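Local coordinates for fat acid-binding protein (Eubacterium ventriosum, PDB 3NYI) that holds a stearic acid molecule and probably binds fatty acids or related lipids, at residues L30-D35 against V44-D49; S79-G84 against A117-I122; V196-D201 against L221-K226. All coordinates share one frame; numbering follows the deposited sequence.

Interaction 1: residues L30-D35 against V44-D49; sequences LSVSFD and VDITRD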
ATOM      1  N   LEU A  30      -7.852   8.184   4.078  1.00 24.14           N
ATOM      2  CA  LEU A  30      -6.987   9.108   4.807  1.00 23.89           C
ATOM      3  C   LEU A  30      -7.215  10.505   4.236  1.00 25.76           C
ATOM      4  O   LEU A  30      -7.936  10.655   3.248  1.00 24.17           O
ATOM      5  CB  LEU A  30      -5.515   8.683   4.708  1.00 18.96           C
ATOM      6  CG  LEU A  30      -5.151   7.623   5.759  1.00 25.32           C
ATOM      7  CD1 LEU A  30      -5.600   6.203   5.345  1.00 22.33           C
ATOM      8  CD2 LEU A  30      -3.648   7.636   6.062  1.00 24.82           C
ATOM      9  N   SER A  31      -6.616  11.524   4.847  1.00 23.23           N
ATOM     10  CA  SER A  31      -6.742  12.885   4.328  1.00 27.51           C
ATOM     11  C   SER A  31      -5.384  13.488   4.013  1.00 28.84           C
ATOM     12  O   SER A  31      -4.349  13.048   4.532  1.00 25.84           O
ATOM     13  CB  SER A  31      -7.512  13.784   5.312  1.00 21.28           C
ATOM     14  OG  SER A  31      -8.838  13.294   5.462  1.00 31.20           O
ATOM     15  N   VAL A  32      -5.391  14.482   3.136  1.00 26.15           N
ATOM     16  CA  VAL A  32      -4.189  15.241   2.825  1.00 22.18           C
ATOM     17  C   VAL A  32      -4.451  16.743   2.992  1.00 30.80           C
ATOM     18  O   VAL A  32      -5.577  17.203   2.797  1.00 27.07           O
ATOM     19  CB  VAL A  32      -3.684  14.928   1.410  1.00 25.51           C
ATOM     20  CG1 VAL A  32      -4.766  15.213   0.375  1.00 29.10           C
ATOM     21  CG2 VAL A  32      -2.434  15.713   1.106  1.00 27.18           C
ATOM     22  N   SER A  33      -3.422  17.490   3.394  1.00 27.24           N
ATOM     23  CA  SER A  33      -3.518  18.944   3.511  1.00 33.44           C
ATOM     24  C   SER A  33      -2.300  19.584   2.871  1.00 33.76           C
ATOM     25  O   SER A  33      -1.184  19.095   3.018  1.00 32.30           O
ATOM     26  CB  SER A  33      -3.612  19.405   4.969  1.00 25.90           C
ATOM     27  OG  SER A  33      -3.579  20.833   5.048  1.00 30.54           O
ATOM     28  N   PHE A  34      -2.521  20.681   2.157  1.00 32.65           N
ATOM     29  CA  PHE A  34      -1.427  21.411   1.536  1.00 30.40           C
ATOM     30  C   PHE A  34      -0.955  22.595   2.368  1.00 40.97           C
ATOM     31  O   PHE A  34       0.199  23.001   2.273  1.00 41.07           O
ATOM     32  CB  PHE A  34      -1.822  21.835   0.122  1.00 39.26           C
ATOM     33  CG  PHE A  34      -2.195  20.678  -0.741  1.00 43.84           C
ATOM     34  CD1 PHE A  34      -1.212  19.860  -1.276  1.00 42.59           C
ATOM     35  CD2 PHE A  34      -3.525  20.358  -0.963  1.00 49.47           C
ATOM     36  CE1 PHE A  34      -1.544  18.767  -2.047  1.00 39.83           C
ATOM     37  CE2 PHE A  34      -3.866  19.263  -1.733  1.00 51.12           C
ATOM     38  CZ  PHE A  34      -2.871  18.461  -2.274  1.00 44.29           C
ATOM     39  N   ASP A  35      -1.842  23.135   3.196  1.00 41.92           N
ATOM     40  CA  ASP A  35      -1.490  24.286   4.019  1.00 45.65           C
ATOM     41  C   ASP A  35      -1.389  23.944   5.499  1.00 47.48           C
ATOM     42  O   ASP A  35      -1.016  24.790   6.309  1.00 50.19           O
ATOM     43  CB  ASP A  35      -2.483  25.439   3.809  1.00 48.12           C
ATOM     44  CG  ASP A  35      -3.914  25.055   4.147  1.00 50.31           C
ATOM     45  OD1 ASP A  35      -4.135  24.000   4.786  1.00 38.63           O
ATOM     46  OD2 ASP A  35      -4.826  25.823   3.775  1.00 60.24           O
ATOM     47  N   VAL A  44     -11.960  11.253  -2.245  1.00 38.48           N
ATOM     48  CA  VAL A  44     -13.335  11.719  -2.065  1.00 41.99           C
ATOM     49  C   VAL A  44     -13.434  13.233  -2.252  1.00 46.64           C
ATOM     50  O   VAL A  44     -14.216  13.704  -3.081  1.00 50.89           O
ATOM     51  CB  VAL A  44     -13.917  11.324  -0.683  1.00 33.77           C
ATOM     52  CG1 VAL A  44     -15.304  11.941  -0.483  1.00 42.42           C
ATOM     53  CG2 VAL A  44     -13.967   9.805  -0.525  1.00 44.01           C
ATOM     54  N   ASP A  45     -12.642  13.986  -1.491  1.00 41.12           N
ATOM     55  CA  ASP A  45     -12.652  15.452  -1.579  1.00 46.66           C
ATOM     56  C   ASP A  45     -11.601  15.975  -2.558  1.00 40.99           C
ATOM     57  O   ASP A  45     -11.541  17.167  -2.847  1.00 37.39           O
ATOM     58  CB  ASP A  45     -12.432  16.090  -0.197  1.00 45.23           C
ATOM     59  CG  ASP A  45     -13.471  15.655   0.819  1.00 47.66           C
ATOM     60  OD1 ASP A  45     -14.669  15.559   0.459  1.00 52.34           O
ATOM     61  OD2 ASP A  45     -13.091  15.407   1.980  1.00 42.45           O
ATOM     62  N   ILE A  46     -10.763  15.079  -3.060  1.00 37.02           N
ATOM     63  CA  ILE A  46      -9.683  15.457  -3.963  1.00 38.08           C
ATOM     64  C   ILE A  46      -9.226  14.204  -4.681  1.00 37.15           C
ATOM     65  O   ILE A  46      -9.391  13.105  -4.161  1.00 37.21           O
ATOM     66  CB  ILE A  46      -8.480  16.074  -3.207  1.00 39.47           C
ATOM     67  CG1 ILE A  46      -7.451  16.615  -4.202  1.00 39.93           C
ATOM     68  CG2 ILE A  46      -7.840  15.053  -2.254  1.00 36.66           C
ATOM     69  CD1 ILE A  46      -6.238  17.222  -3.556  1.00 47.14           C
ATOM     70  N   THR A  47      -8.667  14.358  -5.876  1.00 40.01           N
ATOM     71  CA  THR A  47      -8.258  13.186  -6.651  1.00 39.69           C
ATOM     72  C   THR A  47      -6.758  12.959  -6.606  1.00 35.48           C
ATOM     73  O   THR A  47      -5.966  13.879  -6.366  1.00 36.14           O
ATOM     74  CB  THR A  47      -8.669  13.285  -8.131  1.00 42.99           C
ATOM     75  OG1 THR A  47      -7.734  14.117  -8.827  1.00 42.57           O
ATOM     76  CG2 THR A  47     -10.078  13.847  -8.268  1.00 50.86           C
ATOM     77  N   ARG A  48      -6.378  11.717  -6.872  1.00 36.74           N
ATOM     78  CA  ARG A  48      -4.989  11.325  -6.848  1.00 31.65           C
ATOM     79  C   ARG A  48      -4.177  12.158  -7.839  1.00 40.81           C
ATOM     80  O   ARG A  48      -3.113  12.682  -7.506  1.00 31.19           O
ATOM     81  CB  ARG A  48      -4.896   9.838  -7.175  1.00 38.52           C
ATOM     82  CG  ARG A  48      -3.508   9.299  -7.172  1.00 33.53           C
ATOM     83  CD  ARG A  48      -3.062   9.054  -8.572  1.00 37.96           C
ATOM     84  NE  ARG A  48      -1.853   8.250  -8.595  1.00 34.94           N
ATOM     85  CZ  ARG A  48      -1.016   8.219  -9.619  1.00 35.53           C
ATOM     86  NH1 ARG A  48      -1.277   8.958 -10.685  1.00 35.42           N
ATOM     87  NH2 ARG A  48       0.076   7.462  -9.575  1.00 26.55           N
ATOM     88  N   ASP A  49      -4.687  12.303  -9.058  1.00 39.54           N
ATOM     89  CA  ASP A  49      -3.961  13.062 -10.068  1.00 38.27           C
ATOM     90  C   ASP A  49      -3.746  14.533  -9.685  1.00 41.68           C
ATOM     91  O   ASP A  49      -2.670  15.080  -9.933  1.00 43.94           O
ATOM     92  CB  ASP A  49      -4.621  12.912 -11.446  1.00 46.50           C
ATOM     93  CG  ASP A  49      -4.386  11.532 -12.057  1.00 49.90           C
ATOM     94  OD1 ASP A  49      -3.713  10.693 -11.417  1.00 47.71           O
ATOM     95  OD2 ASP A  49      -4.873  11.276 -13.176  1.00 54.57           O
TER
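A chi1 of -173° and an extended chi2 (-179°) stretch I46 so that CD1 reaches F34 and CG2 is left for V32. The I46 CD1 methyl meets the F34 ring at its edge and in its plane, 3.6 Å from F34 CE2, while the two side chains approach from opposite directions. V32 offers CG1, lodged between its own N and carbonyl carbon (chi1 57°), and this methyl lies 4.0 Å from I46 CG2, the two side chains crossing at about a right angle. No hydrogen bond links the segments, and about 100 Å² is buried in all, so the join is purely apolar. The residues leading into helix 48-57 thus pack by I46 on strand 25-33, and the contact lies beside the lipid site, since L30 of the same segment touches the bound stearic acid. Beyond I46, T47 caps the start of helix 48-57, where the R48 guanidinium grips D49 in its own plane, R48 NH1 to D49 OD1 3.1 Å. Strand 25-33 is flanked by antiparallel strands 39-41 and 64-66, and I46 also packs on Y40 of the former. I274 of helix 274-280 touches both V32 and I46, while R54 of helix 48-57 makes a cation-pi contact with F34.

Interaction 2: residues S79-G84 against A117-I122; sequences SFVEQG and ANICVI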
ATOM      1  N   SER A  79     -22.671   0.458   9.890  1.00 45.17           N
ATOM      2  CA  SER A  79     -23.650   0.231   8.833  1.00 46.70           C
ATOM      3  C   SER A  79     -23.658  -1.221   8.350  1.00 52.42           C
ATOM      4  O   SER A  79     -24.719  -1.780   8.070  1.00 54.59           O
ATOM      5  CB  SER A  79     -23.425   1.192   7.662  1.00 55.63           C
ATOM      6  OG  SER A  79     -22.266   0.845   6.924  1.00 70.48           O
ATOM      7  N   PHE A  80     -22.482  -1.835   8.255  1.00 40.74           N
ATOM      8  CA  PHE A  80     -22.408  -3.243   7.883  1.00 40.96           C
ATOM      9  C   PHE A  80     -22.940  -4.142   9.002  1.00 44.29           C
ATOM     10  O   PHE A  80     -23.725  -5.059   8.750  1.00 42.54           O
ATOM     11  CB  PHE A  80     -20.970  -3.646   7.516  1.00 31.89           C
ATOM     12  CG  PHE A  80     -20.486  -3.069   6.213  1.00 41.38           C
ATOM     13  CD1 PHE A  80     -21.294  -3.088   5.082  1.00 46.44           C
ATOM     14  CD2 PHE A  80     -19.211  -2.525   6.108  1.00 40.88           C
ATOM     15  CE1 PHE A  80     -20.847  -2.563   3.873  1.00 44.29           C
ATOM     16  CE2 PHE A  80     -18.758  -2.000   4.901  1.00 41.55           C
ATOM     17  CZ  PHE A  80     -19.578  -2.020   3.785  1.00 41.54           C
ATOM     18  N   VAL A  81     -22.515  -3.869  10.234  1.00 40.66           N
ATOM     19  CA  VAL A  81     -22.878  -4.697  11.387  1.00 45.52           C
ATOM     20  C   VAL A  81     -24.389  -4.729  11.693  1.00 48.61           C
ATOM     21  O   VAL A  81     -24.935  -5.764  12.086  1.00 45.24           O
ATOM     22  CB  VAL A  81     -22.103  -4.266  12.650  1.00 45.55           C
ATOM     23  CG1 VAL A  81     -22.821  -4.727  13.903  1.00 49.38           C
ATOM     24  CG2 VAL A  81     -20.680  -4.817  12.607  1.00 46.28           C
ATOM     25  N   GLU A  82     -25.066  -3.602  11.521  1.00 48.66           N
ATOM     26  CA  GLU A  82     -26.502  -3.590  11.773  1.00 56.41           C
ATOM     27  C   GLU A  82     -27.241  -4.369  10.686  1.00 57.11           C
ATOM     28  O   GLU A  82     -28.420  -4.697  10.834  1.00 63.05           O
ATOM     29  CB  GLU A  82     -27.034  -2.164  11.905  1.00 61.27           C
ATOM     30  CG  GLU A  82     -26.787  -1.282  10.702  1.00 75.01           C
ATOM     31  CD  GLU A  82     -27.019   0.188  11.010  1.00 91.09           C
ATOM     32  OE1 GLU A  82     -27.471   0.919  10.103  1.00 99.89           O
ATOM     33  OE2 GLU A  82     -26.754   0.612  12.157  1.00 89.37           O
ATOM     34  N   GLN A  83     -26.537  -4.673   9.601  1.00 50.16           N
ATOM     35  CA  GLN A  83     -27.081  -5.520   8.545  1.00 58.62           C
ATOM     36  C   GLN A  83     -26.728  -6.989   8.772  1.00 58.01           C
ATOM     37  O   GLN A  83     -27.122  -7.854   7.990  1.00 58.25           O
ATOM     38  CB  GLN A  83     -26.561  -5.087   7.174  1.00 61.98           C
ATOM     39  CG  GLN A  83     -27.088  -3.762   6.670  1.00 69.63           C
ATOM     40  CD  GLN A  83     -26.495  -3.392   5.322  1.00 77.07           C
ATOM     41  OE1 GLN A  83     -27.022  -3.768   4.273  1.00 82.27           O
ATOM     42  NE2 GLN A  83     -25.386  -2.658   5.345  1.00 73.20           N
ATOM     43  N   GLY A  84     -25.966  -7.264   9.826  1.00 54.17           N
ATOM     44  CA  GLY A  84     -25.597  -8.628  10.161  1.00 52.10           C
ATOM     45  C   GLY A  84     -24.339  -9.129   9.474  1.00 54.00           C
ATOM     46  O   GLY A  84     -23.965 -10.297   9.629  1.00 48.07           O
ATOM     47  N   ALA A 117     -21.533  -8.121  17.331  1.00 69.06           N
ATOM     48  CA  ALA A 117     -21.009  -7.799  16.010  1.00 66.29           C
ATOM     49  C   ALA A 117     -19.677  -8.493  15.773  1.00 55.27           C
ATOM     50  O   ALA A 117     -18.882  -8.649  16.700  1.00 47.77           O
ATOM     51  CB  ALA A 117     -20.848  -6.300  15.861  1.00 66.52           C
ATOM     52  N   ASN A 118     -19.431  -8.906  14.533  1.00 52.04           N
ATOM     53  CA  ASN A 118     -18.145  -9.508  14.187  1.00 46.18           C
ATOM     54  C   ASN A 118     -17.267  -8.578  13.347  1.00 39.81           C
ATOM     55  O   ASN A 118     -17.509  -8.385  12.159  1.00 37.91           O
ATOM     56  CB  ASN A 118     -18.328 -10.841  13.467  1.00 59.25           C
ATOM     57  CG  ASN A 118     -16.999 -11.499  13.125  1.00 75.29           C
ATOM     58  OD1 ASN A 118     -16.558 -12.419  13.815  1.00 81.39           O
ATOM     59  ND2 ASN A 118     -16.344 -11.016  12.068  1.00 82.78           N
ATOM     60  N   ILE A 119     -16.249  -8.008  13.979  1.00 35.74           N
ATOM     61  CA  ILE A 119     -15.354  -7.070  13.317  1.00 31.94           C
ATOM     62  C   ILE A 119     -13.922  -7.506  13.580  1.00 39.34           C
ATOM     63  O   ILE A 119     -13.499  -7.597  14.729  1.00 40.21           O
ATOM     64  CB  ILE A 119     -15.538  -5.638  13.860  1.00 30.37           C
ATOM     65  CG1 ILE A 119     -16.983  -5.173  13.686  1.00 35.49           C
ATOM     66  CG2 ILE A 119     -14.575  -4.668  13.172  1.00 32.85           C
ATOM     67  CD1 ILE A 119     -17.259  -3.808  14.319  1.00 38.30           C
ATOM     68  N   CYS A 120     -13.186  -7.785  12.510  1.00 30.53           N
ATOM     69  CA  CYS A 120     -11.782  -8.168  12.607  1.00 29.86           C
ATOM     70  C   CYS A 120     -10.902  -7.068  11.990  1.00 32.15           C
ATOM     71  O   CYS A 120     -11.058  -6.733  10.818  1.00 34.30           O
ATOM     72  CB  CYS A 120     -11.553  -9.505  11.891  1.00 28.82           C
ATOM     73  SG  CYS A 120      -9.811  -9.940  11.744  1.00 38.12           S
ATOM     74  N   VAL A 121     -10.003  -6.489  12.781  1.00 31.16           N
ATOM     75  CA  VAL A 121      -9.145  -5.407  12.284  1.00 25.75           C
ATOM     76  C   VAL A 121      -7.740  -5.965  12.118  1.00 30.18           C
ATOM     77  O   VAL A 121      -7.190  -6.562  13.043  1.00 31.91           O
ATOM     78  CB  VAL A 121      -9.129  -4.190  13.239  1.00 24.57           C
ATOM     79  CG1 VAL A 121      -8.151  -3.111  12.740  1.00 22.77           C
ATOM     80  CG2 VAL A 121     -10.533  -3.613  13.380  1.00 26.02           C
ATOM     81  N   ILE A 122      -7.178  -5.793  10.927  1.00 22.89           N
ATOM     82  CA  ILE A 122      -5.866  -6.333  10.618  1.00 21.46           C
ATOM     83  C   ILE A 122      -4.850  -5.251  10.267  1.00 22.45           C
ATOM     84  O   ILE A 122      -5.049  -4.480   9.323  1.00 25.94           O
ATOM     85  CB  ILE A 122      -5.947  -7.320   9.432  1.00 26.67           C
ATOM     86  CG1 ILE A 122      -6.868  -8.504   9.771  1.00 30.62           C
ATOM     87  CG2 ILE A 122      -4.539  -7.774   9.007  1.00 28.48           C
ATOM     88  CD1 ILE A 122      -7.259  -9.319   8.558  1.00 26.53           C
TER
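V81 packs against A117 and I119 where the end of helix 70-81, closed by a Schellman motif, meets the residues that lead into strand 119-123. Strand 87-91, helix 99-113 and strand 119-123 form a parallel beta-alpha-beta unit, so the contact sets the helix preceding this unit against the start of its second strand. The first shell is aliphatic. V81 CG2, anti to the carbonyl carbon, lies 3.9 Å from I119 CG1 and 4.0 Å from I119 CD1, and the two side chains cross at about a right angle. On I119, chi1 of -58° places CG1 beside the backbone N, from where the extended chi2 of 175° sends CD1 on to the same valine methyl. That methyl also holds the alanine, with V81 CG2 3.6 Å from A117 CB; the modelled approach of V81 CG1 to A117 CB is too short for two carbons and is doubtful. Cutting V81 back to an alanine is likely to leave I119 CG1 and CD1 without the methyl they pack on. Further out, V81 begins a type I turn, with G84 N bonded to V81 O at 2.9 Å. G84 adopts a positive phi (88°), at which a CB would jam against the carbonyl O of Q83. On the strand side, A117 also touches L111 of helix 99-113, and N118 and C120 pair through their backbones with V87 of strand 87-91. Q83 reaches back over the helix end: Q83 NE2 donates to S79 O at 2.9 Å in a nearly straight bond, with the acceptor close to the amide plane of Q83 but the nitrogen well above the carbonyl plane of S79.

Interaction 3: residues V196-D201 against L221-K226; sequences VIIMKD and LQVAKK
Within 221-226, V223 alone meets the strand, touching V196 and I198 on the same face of strand 194-200, and the apolar contacts divide between its two methyls. One of these, CG1, stands anti to the backbone N of V223 (chi1 172°) and is the one that meets the isoleucine: V223 CG1 lies 3.7 Å from I198 CD1 and 4.2 Å from I198 CG1. I198 presents the end of its chain because its CG1 is anti to the carbonyl carbon (chi1 -59°) and chi2 is extended (175°), which brings CD1 up against V223. The other valine methyl, V223 CG2, faces V196 CG1 more loosely, at 4.3 Å. V223 thus straddles the two strand residues, and about 99 Å² is buried over both segments. The arrangement is that of a helix packed on one face of a beta sheet, the chain having passed through strand 203-210 before the helix returns to lie against strand 194-200. No hydrogen bond crosses the contact; the helix bonds to itself and strand 194-200 to its neighbours in the sheet. K225 N donates to L221 O (2.9 Å) and K226 N to Q222 O (3.1 Å), ordinary helical i to i-4 bonds, whereas the strand bonds on both edges: V196 and I198 to strand 203-210, I197 and M199, a selenomethionine, to strand 163-167. Charged groups remain clear of the apolar patch: K225 NZ forms a salt bridge with D229 OD2 one turn further along the helix. Around the contact, V196 also touches L216, S219 and V220 earlier in helix 213-231, V223 and A224 extend the packing to F165 of the adjoining strand 163-167, and L221 and K225 join the helix to helix 246-260.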
ATOM      1  N   VAL A 196      17.454   2.744  -3.490  1.00 26.76           N
ATOM      2  CA  VAL A 196      16.596   1.637  -3.849  1.00 20.97           C
ATOM      3  C   VAL A 196      16.090   1.174  -2.495  1.00 25.44           C
ATOM      4  O   VAL A 196      16.883   0.938  -1.578  1.00 26.14           O
ATOM      5  CB  VAL A 196      17.380   0.488  -4.494  1.00 31.56           C
ATOM      6  CG1 VAL A 196      16.471  -0.726  -4.686  1.00 27.44           C
ATOM      7  CG2 VAL A 196      17.999   0.929  -5.822  1.00 31.90           C
ATOM      8  N   ILE A 197      14.778   1.054  -2.361  1.00 23.54           N
ATOM      9  CA  ILE A 197      14.175   0.810  -1.060  1.00 19.10           C
ATOM     10  C   ILE A 197      13.434  -0.518  -1.057  1.00 21.50           C
ATOM     11  O   ILE A 197      12.829  -0.903  -2.053  1.00 23.50           O
ATOM     12  CB  ILE A 197      13.182   1.962  -0.688  1.00 26.24           C
ATOM     13  CG1 ILE A 197      13.895   3.320  -0.737  1.00 18.10           C
ATOM     14  CG2 ILE A 197      12.527   1.719   0.697  1.00 21.96           C
ATOM     15  CD1 ILE A 197      12.949   4.516  -0.555  1.00 23.04           C
ATOM     16  N   ILE A 198      13.468  -1.209   0.077  1.00 20.68           N
ATOM     17  CA  ILE A 198      12.734  -2.444   0.228  1.00 21.69           C
ATOM     18  C   ILE A 198      11.775  -2.302   1.385  1.00 21.90           C
ATOM     19  O   ILE A 198      12.187  -1.910   2.473  1.00 21.95           O
ATOM     20  CB  ILE A 198      13.676  -3.640   0.554  1.00 23.08           C
ATOM     21  CG1 ILE A 198      14.717  -3.822  -0.545  1.00 26.12           C
ATOM     22  CG2 ILE A 198      12.848  -4.908   0.759  1.00 23.39           C
ATOM     23  CD1 ILE A 198      15.769  -4.897  -0.238  1.00 29.42           C
HETATM   24  N   MSE A 199      10.507  -2.628   1.159  1.00 20.09           N
HETATM   25  CA  MSE A 199       9.564  -2.721   2.264  1.00 23.89           C
HETATM   26  C   MSE A 199       9.372  -4.171   2.652  1.00 22.66           C
HETATM   27  O   MSE A 199       9.000  -5.008   1.824  1.00 22.88           O
HETATM   28  CB  MSE A 199       8.203  -2.103   1.926  1.00 20.72           C
HETATM   29  CG  MSE A 199       7.253  -2.182   3.107  1.00 24.59           C
HETATM   30 SE   MSE A 199       5.541  -1.261   2.859  0.77 25.60          SE
HETATM   31  CE  MSE A 199       4.962  -1.369   4.740  1.00 16.15           C
ATOM     32  N   LYS A 200       9.633  -4.478   3.915  1.00 20.41           N
ATOM     33  CA  LYS A 200       9.410  -5.828   4.389  1.00 22.02           C
ATOM     34  C   LYS A 200       9.210  -5.790   5.877  1.00 21.69           C
ATOM     35  O   LYS A 200       9.747  -4.906   6.571  1.00 20.17           O
ATOM     36  CB  LYS A 200      10.592  -6.736   4.030  1.00 23.64           C
ATOM     37  CG  LYS A 200      11.781  -6.642   4.969  1.00 31.10           C
ATOM     38  CD  LYS A 200      12.847  -7.696   4.570  1.00 32.42           C
ATOM     39  CE  LYS A 200      14.062  -7.654   5.486  1.00 41.89           C
ATOM     40  NZ  LYS A 200      15.087  -8.699   5.114  1.00 43.27           N
ATOM     41  N   ASP A 201       8.416  -6.733   6.364  1.00 19.70           N
ATOM     42  CA  ASP A 201       8.195  -6.841   7.796  1.00 23.36           C
ATOM     43  C   ASP A 201       7.591  -5.549   8.366  1.00 24.15           C
ATOM     44  O   ASP A 201       7.856  -5.193   9.514  1.00 27.69           O
ATOM     45  CB  ASP A 201       9.519  -7.122   8.503  1.00 38.51           C
ATOM     46  CG  ASP A 201       9.417  -8.255   9.476  1.00 61.48           C
ATOM     47  OD1 ASP A 201       9.308  -7.982  10.688  1.00 63.30           O
ATOM     48  OD2 ASP A 201       9.433  -9.421   9.022  1.00 77.83           O
ATOM     49  N   LEU A 221      14.903  -3.876 -10.115  1.00 29.21           N
ATOM     50  CA  LEU A 221      14.615  -5.176 -10.724  1.00 28.07           C
ATOM     51  C   LEU A 221      15.603  -6.251 -10.278  1.00 29.19           C
ATOM     52  O   LEU A 221      15.225  -7.400 -10.047  1.00 28.09           O
ATOM     53  CB  LEU A 221      14.615  -5.087 -12.252  1.00 28.74           C
ATOM     54  CG  LEU A 221      13.417  -4.399 -12.913  1.00 37.85           C
ATOM     55  CD1 LEU A 221      13.671  -4.195 -14.395  1.00 48.08           C
ATOM     56  CD2 LEU A 221      12.150  -5.206 -12.694  1.00 40.42           C
ATOM     57  N   GLN A 222      16.869  -5.884 -10.146  1.00 26.74           N
ATOM     58  CA  GLN A 222      17.860  -6.873  -9.737  1.00 31.11           C
ATOM     59  C   GLN A 222      17.649  -7.306  -8.288  1.00 33.34           C
ATOM     60  O   GLN A 222      17.792  -8.484  -7.959  1.00 25.17           O
ATOM     61  CB  GLN A 222      19.286  -6.373  -9.984  1.00 33.68           C
ATOM     62  CG  GLN A 222      19.655  -6.393 -11.451  1.00 43.67           C
ATOM     63  CD  GLN A 222      19.359  -7.742 -12.105  1.00 51.39           C
ATOM     64  OE1 GLN A 222      19.856  -8.786 -11.667  1.00 55.74           O
ATOM     65  NE2 GLN A 222      18.543  -7.724 -13.152  1.00 42.83           N
ATOM     66  N   VAL A 223      17.283  -6.365  -7.421  1.00 28.51           N
ATOM     67  CA  VAL A 223      16.987  -6.720  -6.042  1.00 24.24           C
ATOM     68  C   VAL A 223      15.740  -7.622  -5.950  1.00 26.01           C
ATOM     69  O   VAL A 223      15.693  -8.577  -5.161  1.00 23.47           O
ATOM     70  CB  VAL A 223      16.777  -5.462  -5.163  1.00 26.67           C
ATOM     71  CG1 VAL A 223      16.282  -5.873  -3.807  1.00 33.84           C
ATOM     72  CG2 VAL A 223      18.082  -4.693  -5.033  1.00 35.61           C
ATOM     73  N   ALA A 224      14.723  -7.327  -6.750  1.00 25.72           N
ATOM     74  CA  ALA A 224      13.519  -8.155  -6.716  1.00 28.12           C
ATOM     75  C   ALA A 224      13.855  -9.552  -7.245  1.00 28.13           C
ATOM     76  O   ALA A 224      13.377 -10.552  -6.721  1.00 27.43           O
ATOM     77  CB  ALA A 224      12.425  -7.549  -7.546  1.00 19.27           C
ATOM     78  N   LYS A 225      14.669  -9.599  -8.291  1.00 29.09           N
ATOM     79  CA  LYS A 225      14.980 -10.867  -8.958  1.00 28.55           C
ATOM     80  C   LYS A 225      15.676 -11.833  -8.003  1.00 31.27           C
ATOM     81  O   LYS A 225      15.345 -13.021  -7.955  1.00 35.29           O
ATOM     82  CB  LYS A 225      15.821 -10.645 -10.200  1.00 26.20           C
ATOM     83  CG  LYS A 225      16.174 -11.968 -10.927  1.00 27.61           C
ATOM     84  CD  LYS A 225      16.964 -11.728 -12.209  1.00 36.89           C
ATOM     85  CE  LYS A 225      17.547 -13.047 -12.758  1.00 41.84           C
ATOM     86  NZ  LYS A 225      16.534 -14.145 -12.736  1.00 42.42           N
ATOM     87  N   LYS A 226      16.618 -11.302  -7.230  1.00 30.97           N
ATOM     88  CA  LYS A 226      17.307 -12.068  -6.203  1.00 34.31           C
ATOM     89  C   LYS A 226      16.334 -12.660  -5.180  1.00 27.68           C
ATOM     90  O   LYS A 226      16.426 -13.825  -4.819  1.00 28.12           O
ATOM     91  CB  LYS A 226      18.348 -11.182  -5.511  1.00 31.01           C
ATOM     92  CG  LYS A 226      19.053 -11.841  -4.338  1.00 47.51           C
ATOM     93  CD  LYS A 226      20.024 -10.870  -3.659  1.00 56.94           C
ATOM     94  CE  LYS A 226      20.803 -11.559  -2.543  1.00 58.08           C
ATOM     95  NZ  LYS A 226      21.607 -12.693  -3.077  1.00 62.77           N
TER

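In the fold
All three contacts are apolar and have no hydrogen bond between their segments, yet they serve different parts of the chain. Interactions 1 and 2 reach the same mixed sheet, at strands 25-33 and 119-123, with centres about 27 Å apart; interaction 3 belongs to the second mixed sheet, on the opposite side of the chain's centre from both. Interaction 2 is the more buried, with two of three touching residues enclosed, whereas interactions 1 and 3 are partly buried. Interaction 1 alone employs an aromatic edge; the others are wholly aliphatic. The stearic acid lies about 9 Å from the V32 side chain and about 10 Å from that of I198.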